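Local coordinates for ubiquitin-conjugating enzyme E2-21 kDa (Pichia angusta, PDB 5NL8), which accepts ubiquitin from an activating enzyme as a cysteine thioester and passes it on to other proteins, probably as part of peroxisome biogenesis, at residues D76-K81 / W133-A138; G118-D123 / V140-L145; A160-L163 / T169-K172. All blocks are in the same frame, centred on the assembly; numbering follows the deposited sequence.

Contact 1 of 3, residues D76-K81 / W133-A138; sequences DPPKIK and WTLQSA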
loop_
_atom_site.group_PDB
_atom_site.type_symbol
_atom_site.label_atom_id
_atom_site.label_comp_id
_atom_site.label_asym_id
_atom_site.label_seq_id
_atom_site.Cartn_x
_atom_site.Cartn_y
_atom_site.Cartn_z
ATOM N N ASP A 76 -17.252 5.401 8.080
ATOM C CA ASP A 76 -16.840 5.162 6.705
ATOM C C ASP A 76 -15.351 4.834 6.659
ATOM O O ASP A 76 -14.586 5.299 7.502
ATOM C CB ASP A 76 -17.162 6.375 5.829
ATOM C CG ASP A 76 -18.561 6.316 5.251
ATOM O OD1 ASP A 76 -19.035 5.198 4.958
ATOM O OD2 ASP A 76 -19.188 7.384 5.093
ATOM N N PRO A 77 -14.940 4.015 5.681
ATOM C CA PRO A 77 -13.547 3.570 5.573
ATOM C C PRO A 77 -12.604 4.667 5.084
ATOM O O PRO A 77 -13.055 5.628 4.463
ATOM C CB PRO A 77 -13.626 2.432 4.551
ATOM C CG PRO A 77 -14.800 2.781 3.706
ATOM C CD PRO A 77 -15.792 3.408 4.642
ATOM N N PRO A 78 -11.302 4.527 5.369
ATOM C CA PRO A 78 -10.302 5.462 4.842
ATOM C C PRO A 78 -10.173 5.340 3.331
ATOM O O PRO A 78 -10.407 4.259 2.792
ATOM C CB PRO A 78 -9.002 5.024 5.528
ATOM C CG PRO A 78 -9.427 4.161 6.679
ATOM C CD PRO A 78 -10.702 3.515 6.255
ATOM N N LYS A 79 -9.817 6.431 2.661
ATOM C CA LYS A 79 -9.471 6.368 1.247
ATOM C C LYS A 79 -7.965 6.192 1.141
ATOM O O LYS A 79 -7.205 6.915 1.777
ATOM C CB LYS A 79 -9.929 7.625 0.502
ATOM C CG LYS A 79 -11.435 7.715 0.305
ATOM C CD LYS A 79 -11.820 8.967 -0.467
ATOM C CE LYS A 79 -13.327 9.179 -0.463
ATOM N NZ LYS A 79 -13.692 10.573 -0.844
ATOM N N ILE A 80 -7.526 5.218 0.355
ATOM C CA ILE A 80 -6.113 4.874 0.336
ATOM C C ILE A 80 -5.577 4.810 -1.086
ATOM O O ILE A 80 -6.254 4.320 -1.991
ATOM C CB ILE A 80 -5.873 3.533 1.066
ATOM C CG1 ILE A 80 -6.374 3.640 2.508
ATOM C CG2 ILE A 80 -4.407 3.144 1.031
ATOM C CD1 ILE A 80 -6.169 2.408 3.348
ATOM N N LYS A 81 -4.368 5.327 -1.287
ATOM C CA LYS A 81 -3.734 5.253 -2.597
ATOM C C LYS A 81 -2.250 4.919 -2.485
ATOM O O LYS A 81 -1.611 5.227 -1.482
ATOM C CB LYS A 81 -3.911 6.570 -3.364
ATOM C CG LYS A 81 -3.064 7.726 -2.837
ATOM C CD LYS A 81 -3.154 8.953 -3.742
ATOM C CE LYS A 81 -2.217 10.059 -3.270
ATOM N NZ LYS A 81 -2.329 11.293 -4.097
ATOM N N TRP A 133 -13.287 -2.290 12.454
ATOM C CA TRP A 133 -11.994 -2.251 11.780
ATOM C C TRP A 133 -11.116 -1.100 12.268
ATOM O O TRP A 133 -11.611 -0.090 12.771
ATOM C CB TRP A 133 -12.186 -2.147 10.265
ATOM C CG TRP A 133 -12.549 -3.444 9.599
ATOM C CD1 TRP A 133 -13.585 -4.270 9.921
ATOM C CD2 TRP A 133 -11.883 -4.049 8.485
ATOM N NE1 TRP A 133 -13.600 -5.359 9.083
ATOM C CE2 TRP A 133 -12.567 -5.247 8.191
ATOM C CE3 TRP A 133 -10.775 -3.699 7.708
ATOM C CZ2 TRP A 133 -12.178 -6.095 7.156
ATOM C CZ3 TRP A 133 -10.390 -4.542 6.679
ATOM C CH2 TRP A 133 -11.089 -5.725 6.414
ATOM N N THR A 134 -9.808 -1.269 12.109
ATOM C CA THR A 134 -8.832 -0.261 12.499
ATOM C C THR A 134 -7.959 0.118 11.309
ATOM O O THR A 134 -8.144 -0.401 10.208
ATOM C CB THR A 134 -7.932 -0.760 13.640
ATOM O OG1 THR A 134 -6.948 0.236 13.946
ATOM C CG2 THR A 134 -7.222 -2.033 13.224
ATOM N N LEU A 135 -7.008 1.020 11.535
ATOM C CA LEU A 135 -6.030 1.376 10.511
ATOM C C LEU A 135 -5.183 0.162 10.144
ATOM O O LEU A 135 -4.913 -0.100 8.962
ATOM C CB LEU A 135 -5.128 2.512 10.993
ATOM C CG LEU A 135 -5.766 3.890 11.173
ATOM C CD1 LEU A 135 -4.759 4.875 11.752
ATOM C CD2 LEU A 135 -6.313 4.396 9.853
ATOM N N GLN A 136 -4.773 -0.571 11.175
ATOM C CA GLN A 136 -3.952 -1.762 11.002
ATOM C C GLN A 136 -4.642 -2.776 10.094
ATOM O O GLN A 136 -4.022 -3.329 9.182
ATOM C CB GLN A 136 -3.632 -2.396 12.358
ATOM C CG GLN A 136 -2.725 -3.612 12.264
ATOM C CD GLN A 136 -2.473 -4.256 13.608
ATOM O OE1 GLN A 136 -2.706 -3.648 14.651
ATOM N NE2 GLN A 136 -2.001 -5.498 13.592
ATOM N N SER A 137 -5.929 -3.002 10.332
ATOM C CA SER A 137 -6.674 -3.982 9.554
ATOM C C SER A 137 -6.804 -3.533 8.100
ATOM O O SER A 137 -6.820 -4.358 7.191
ATOM C CB SER A 137 -8.055 -4.231 10.169
ATOM O OG SER A 137 -8.730 -3.019 10.449
ATOM N N ALA A 138 -6.880 -2.224 7.878
ATOM C CA ALA A 138 -6.940 -1.694 6.520
ATOM C C ALA A 138 -5.622 -1.939 5.781
ATOM O O ALA A 138 -5.611 -2.408 4.630
ATOM C CB ALA A 138 -7.277 -0.213 6.540
#
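Pro78 reaches Leu135 with the outer corner of its ring, CG lying 4.5 Å from Leu135 CD2, a loose touch between apolar groups. Leu135 CB does not point at segment 76-81, but with CG beside the backbone N (chi1 -68°) the extended chain brings CD2 nearer to it. Pro78 also gives the nearest backbone pair, its CA being 8.1 Å from that of Ala138. Two residues on, at the strand 79-82, Ile80 again turns its CB toward the helix. Its CG1 branch is fully extended (chi2 -179°), which carries CD1 to 4.3 Å from Ala138 CB. The short side chain of Ala138 lets this methyl come close to the helix backbone. This is the UBC fold of E2 enzymes: helix 135-147 lies across one face of the four-stranded antiparallel meander, and Pro77 and Pro78 end the YPxxPP signature that leads into its edge strand. On the helix side Thr134 is the N-cap, and Thr134 N donates to Ser137 OG at 2.6 Å (angle 152°), as in a capping box, although the reciprocal bond from Thr134 OG1 is not made. Glu13 of helix 6-21 takes the N-H of Leu135 through OE1.

Contact 2 of 3, residues G118-D123 / V140-L145; sequences GEICLD and VAIVVL
Ile142 offers its CG1 methylene as a seat for the CD1 methyl of Ile120, Ile142 CG1 and Ile120 CD1 being 4.0 Å apart, with the two side chains set at a slant to each other. The second torsion of Ile142 is well off a staggered value (chi2 137°), so its CD1 is not in a relaxed extended position. Ile142 also rests on Ile80 and Phe82 of strand 79-82, which places the pair over the sheet. One helical turn further, Leu145 takes the other arm of the same isoleucine: its CD2 is 3.9 Å from Ile120 CG2. With CG anti to the backbone N (chi1 179°), the leucine runs out alongside Ile120, pointing the opposite way. Both arms of Ile120 are therefore engaged by residues three apart on helix 135-147. The backbone O of Leu145 is hydrogen-bonded to His110 NE2, and its side chain touches Asn112; these belong to the HPN motif of E2 enzymes. Cys121, predicted to carry the ubiquitin thioester, follows Ile120 directly, but its side chain makes no contact with segment 140-145. The contact is wholly apolar: with no directional bond across it, dispersion and shape fit alone locate the residue just before Cys121 on the helix.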
loop_
_atom_site.group_PDB
_atom_site.type_symbol
_atom_site.label_atom_id
_atom_site.label_comp_id
_atom_site.label_asym_id
_atom_site.label_seq_id
_atom_site.Cartn_x
_atom_site.Cartn_y
_atom_site.Cartn_z
ATOM N N GLY A 118 -2.445 6.068 -8.689
ATOM C CA GLY A 118 -2.168 5.173 -7.582
ATOM C C GLY A 118 -3.407 4.805 -6.787
ATOM O O GLY A 118 -3.332 4.040 -5.823
ATOM N N GLU A 119 -4.549 5.347 -7.194
ATOM C CA GLU A 119 -5.797 5.121 -6.480
ATOM C C GLU A 119 -6.181 3.645 -6.447
ATOM O O GLU A 119 -6.102 2.941 -7.457
ATOM C CB GLU A 119 -6.934 5.936 -7.105
ATOM C CG GLU A 119 -8.277 5.752 -6.408
ATOM C CD GLU A 119 -9.385 6.582 -7.029
ATOM O OE1 GLU A 119 -9.129 7.245 -8.057
ATOM O OE2 GLU A 119 -10.511 6.571 -6.488
ATOM N N ILE A 120 -6.579 3.187 -5.265
ATOM C CA ILE A 120 -7.116 1.845 -5.086
ATOM C C ILE A 120 -8.635 1.914 -5.172
ATOM O O ILE A 120 -9.249 2.826 -4.615
ATOM C CB ILE A 120 -6.691 1.240 -3.734
ATOM C CG1 ILE A 120 -5.177 1.354 -3.551
ATOM C CG2 ILE A 120 -7.149 -0.210 -3.615
ATOM C CD1 ILE A 120 -4.696 0.920 -2.183
ATOM N N CYS A 121 -9.235 0.961 -5.877
ATOM C CA CYS A 121 -10.681 0.949 -6.076
ATOM C C CYS A 121 -11.434 0.937 -4.743
ATOM O O CYS A 121 -11.140 0.130 -3.858
ATOM C CB CYS A 121 -11.091 -0.255 -6.931
ATOM S SG CYS A 121 -12.740 -0.130 -7.664
ATOM N N LEU A 122 -12.400 1.843 -4.615
ATOM C CA LEU A 122 -13.182 2.005 -3.390
ATOM C C LEU A 122 -13.953 0.740 -3.008
ATOM O O LEU A 122 -14.281 0.531 -1.834
ATOM C CB LEU A 122 -14.154 3.180 -3.545
ATOM C CG LEU A 122 -13.520 4.560 -3.740
ATOM C CD1 LEU A 122 -14.501 5.520 -4.393
ATOM C CD2 LEU A 122 -13.025 5.117 -2.414
ATOM N N ASP A 123 -14.238 -0.094 -4.007
ATOM C CA ASP A 123 -14.952 -1.352 -3.805
ATOM C C ASP A 123 -14.286 -2.221 -2.748
ATOM O O ASP A 123 -14.955 -2.767 -1.873
ATOM C CB ASP A 123 -15.048 -2.137 -5.117
ATOM C CG ASP A 123 -16.011 -1.512 -6.108
ATOM O OD1 ASP A 123 -16.322 -0.311 -5.964
ATOM O OD2 ASP A 123 -16.448 -2.223 -7.037
ATOM N N VAL A 140 -3.348 -4.231 6.477
ATOM C CA VAL A 140 -3.308 -5.676 6.278
ATOM C C VAL A 140 -4.170 -6.085 5.083
ATOM O O VAL A 140 -3.765 -6.915 4.271
ATOM C CB VAL A 140 -3.771 -6.426 7.545
ATOM C CG1 VAL A 140 -3.980 -7.903 7.256
ATOM C CG2 VAL A 140 -2.764 -6.234 8.671
ATOM N N ALA A 141 -5.345 -5.470 4.966
ATOM C CA ALA A 141 -6.253 -5.727 3.853
ATOM C C ALA A 141 -5.612 -5.401 2.507
ATOM O O ALA A 141 -5.823 -6.111 1.523
ATOM C CB ALA A 141 -7.534 -4.932 4.025
ATOM N N ILE A 142 -4.836 -4.324 2.455
ATOM C CA ILE A 142 -4.173 -3.964 1.198
ATOM C C ILE A 142 -3.030 -4.925 0.854
ATOM O O ILE A 142 -2.852 -5.315 -0.318
ATOM C CB ILE A 142 -3.649 -2.523 1.246
ATOM C CG1 ILE A 142 -4.803 -1.557 1.007
ATOM C CG2 ILE A 142 -2.573 -2.290 0.198
ATOM C CD1 ILE A 142 -4.773 -0.385 1.918
ATOM N N VAL A 143 -2.265 -5.317 1.872
ATOM C CA VAL A 143 -1.229 -6.329 1.671
ATOM C C VAL A 143 -1.854 -7.627 1.142
ATOM O O VAL A 143 -1.301 -8.282 0.257
ATOM C CB VAL A 143 -0.445 -6.614 2.969
ATOM C CG1 VAL A 143 0.547 -7.748 2.757
ATOM C CG2 VAL A 143 0.273 -5.361 3.440
ATOM N N VAL A 144 -3.016 -7.984 1.680
ATOM C CA VAL A 144 -3.777 -9.126 1.185
ATOM C C VAL A 144 -4.153 -8.922 -0.280
ATOM O O VAL A 144 -3.999 -9.826 -1.103
ATOM C CB VAL A 144 -5.062 -9.356 2.009
ATOM C CG1 VAL A 144 -5.975 -10.367 1.315
ATOM C CG2 VAL A 144 -4.724 -9.808 3.425
ATOM N N LEU A 145 -4.641 -7.723 -0.595
ATOM C CA LEU A 145 -5.053 -7.383 -1.953
ATOM C C LEU A 145 -3.925 -7.587 -2.958
ATOM O O LEU A 145 -4.167 -7.995 -4.097
ATOM C CB LEU A 145 -5.547 -5.937 -2.021
ATOM C CG LEU A 145 -5.977 -5.453 -3.407
ATOM C CD1 LEU A 145 -7.162 -6.269 -3.915
ATOM C CD2 LEU A 145 -6.311 -3.970 -3.385
#

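Contact 3 of 3, residues A160-L163 / T169-K172; sequences ANLL and TAYK
Leu162 is one of two bumps in this interface, its forked end entering the hollow between the Ala170 methyl and the backbone of Tyr171. CD2 rests 3.8 Å from Ala170 CB, while CD1 comes to 4.1 Å from Tyr171 N, so the two prongs straddle the step from one helical residue to the next. The stem of the same leucine borders the aromatic ring: Leu162 CB lies near the ring plane, at the edge, 4.4 Å from Tyr171 CD2. Leu163 supplies the other wall, its CD1 standing over one face of the ring, 4.2 Å from Tyr171 CE2. The ring is thus the second and larger bump, wedged into an angle whose sides are Leu162 at the edge and Leu163 above the face. Having CG anti to the backbone N (chi1 -167°) sends the Tyr171 ring across to the other helix, and chi2 near -86° turns it to present a face to Leu163. These helices, 157-164 and 168-181, are the pair near the C-terminal end of the UBC fold, joined by a three-residue turn. The backbones are close where the bumps are set, with Leu162 CA 6.4 Å from Tyr171 CA. No hydrogen bond spans the two segments, which together bury 198 Å². Tyr171 further touches Pro111 of the HPN motif and Pro149 in the loop after helix 135-147.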
loop_
_atom_site.group_PDB
_atom_site.type_symbol
_atom_site.label_atom_id
_atom_site.label_comp_id
_atom_site.label_asym_id
_atom_site.label_seq_id
_atom_site.Cartn_x
_atom_site.Cartn_y
_atom_site.Cartn_z
ATOM N N ALA A 160 -5.555 -6.936 -15.236
ATOM C CA ALA A 160 -6.777 -7.689 -14.962
ATOM C C ALA A 160 -7.033 -8.754 -16.028
ATOM O O ALA A 160 -7.452 -9.867 -15.710
ATOM C CB ALA A 160 -7.967 -6.750 -14.858
ATOM N N ASN A 161 -6.776 -8.419 -17.288
ATOM C CA ASN A 161 -6.964 -9.380 -18.373
ATOM C C ASN A 161 -5.891 -10.460 -18.384
ATOM O O ASN A 161 -6.172 -11.617 -18.701
ATOM C CB ASN A 161 -6.992 -8.667 -19.724
ATOM C CG ASN A 161 -8.268 -7.879 -19.936
ATOM O OD1 ASN A 161 -9.264 -8.090 -19.243
ATOM N ND2 ASN A 161 -8.246 -6.966 -20.900
ATOM N N LEU A 162 -4.661 -10.079 -18.051
ATOM C CA LEU A 162 -3.585 -11.053 -17.917
ATOM C C LEU A 162 -3.990 -12.094 -16.888
ATOM O O LEU A 162 -3.806 -13.295 -17.095
ATOM C CB LEU A 162 -2.274 -10.378 -17.504
ATOM C CG LEU A 162 -1.394 -9.830 -18.630
ATOM C CD1 LEU A 162 -0.215 -9.084 -18.046
ATOM C CD2 LEU A 162 -0.923 -10.946 -19.551
ATOM N N LEU A 163 -4.569 -11.623 -15.790
ATOM C CA LEU A 163 -5.023 -12.512 -14.732
ATOM C C LEU A 163 -6.227 -13.343 -15.186
ATOM O O LEU A 163 -6.337 -14.523 -14.856
ATOM C CB LEU A 163 -5.369 -11.707 -13.479
ATOM C CG LEU A 163 -5.524 -12.496 -12.180
ATOM C CD1 LEU A 163 -4.160 -12.912 -11.653
ATOM C CD2 LEU A 163 -6.274 -11.677 -11.145
ATOM N N THR A 169 2.977 -15.942 -15.955
ATOM C CA THR A 169 4.359 -15.599 -16.240
ATOM C C THR A 169 4.502 -14.145 -16.678
ATOM O O THR A 169 5.417 -13.450 -16.242
ATOM C CB THR A 169 4.949 -16.517 -17.326
ATOM O OG1 THR A 169 4.795 -17.887 -16.928
ATOM C CG2 THR A 169 6.425 -16.215 -17.538
ATOM N N ALA A 170 3.592 -13.686 -17.533
ATOM C CA ALA A 170 3.650 -12.317 -18.039
ATOM C C ALA A 170 3.368 -11.310 -16.922
ATOM O O ALA A 170 4.025 -10.275 -16.821
ATOM C CB ALA A 170 2.670 -12.135 -19.184
ATOM N N TYR A 171 2.380 -11.636 -16.098
ATOM C CA TYR A 171 2.035 -10.882 -14.896
ATOM C C TYR A 171 3.265 -10.685 -14.003
ATOM O O TYR A 171 3.698 -9.548 -13.730
ATOM C CB TYR A 171 0.929 -11.636 -14.151
ATOM C CG TYR A 171 0.205 -10.895 -13.053
ATOM C CD1 TYR A 171 0.710 -10.857 -11.761
ATOM C CD2 TYR A 171 -1.017 -10.280 -13.297
ATOM C CE1 TYR A 171 0.036 -10.200 -10.748
ATOM C CE2 TYR A 171 -1.698 -9.620 -12.292
ATOM C CZ TYR A 171 -1.166 -9.583 -11.019
ATOM O OH TYR A 171 -1.839 -8.930 -10.013
ATOM N N LYS A 172 3.830 -11.813 -13.574
ATOM C CA LYS A 172 5.023 -11.827 -12.733
ATOM C C LYS A 172 6.171 -11.032 -13.350
ATOM O O LYS A 172 6.812 -10.230 -12.672
ATOM C CB LYS A 172 5.478 -13.268 -12.476
ATOM C CG LYS A 172 4.692 -14.007 -11.401
ATOM C CD LYS A 172 5.120 -15.470 -11.326
ATOM C CE LYS A 172 4.218 -16.277 -10.400
ATOM N NZ LYS A 172 4.017 -15.612 -9.081
#

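From the N terminus, residues 76-81 enter the edge strand of the sheet first and meet 133-138, so contact 1 closes a loop of 51 intervening residues. Within that loop lies 118-123, whose partner 140-145 comes only after 133-138; contact 2 closes 16 residues, and contacts 1 and 2 therefore cross. They share helix 135-147, and their centres are 9 Å apart, with Ile80 packing against both Ile120 and Ile142. Together they tie the edge strand and the active-site segment to one helix. Contact 3 follows in series, closing 5 residues between two successive helices about 18 Å from contact 2, centre to centre, with nearest atoms about 6 Å apart and no direct touch.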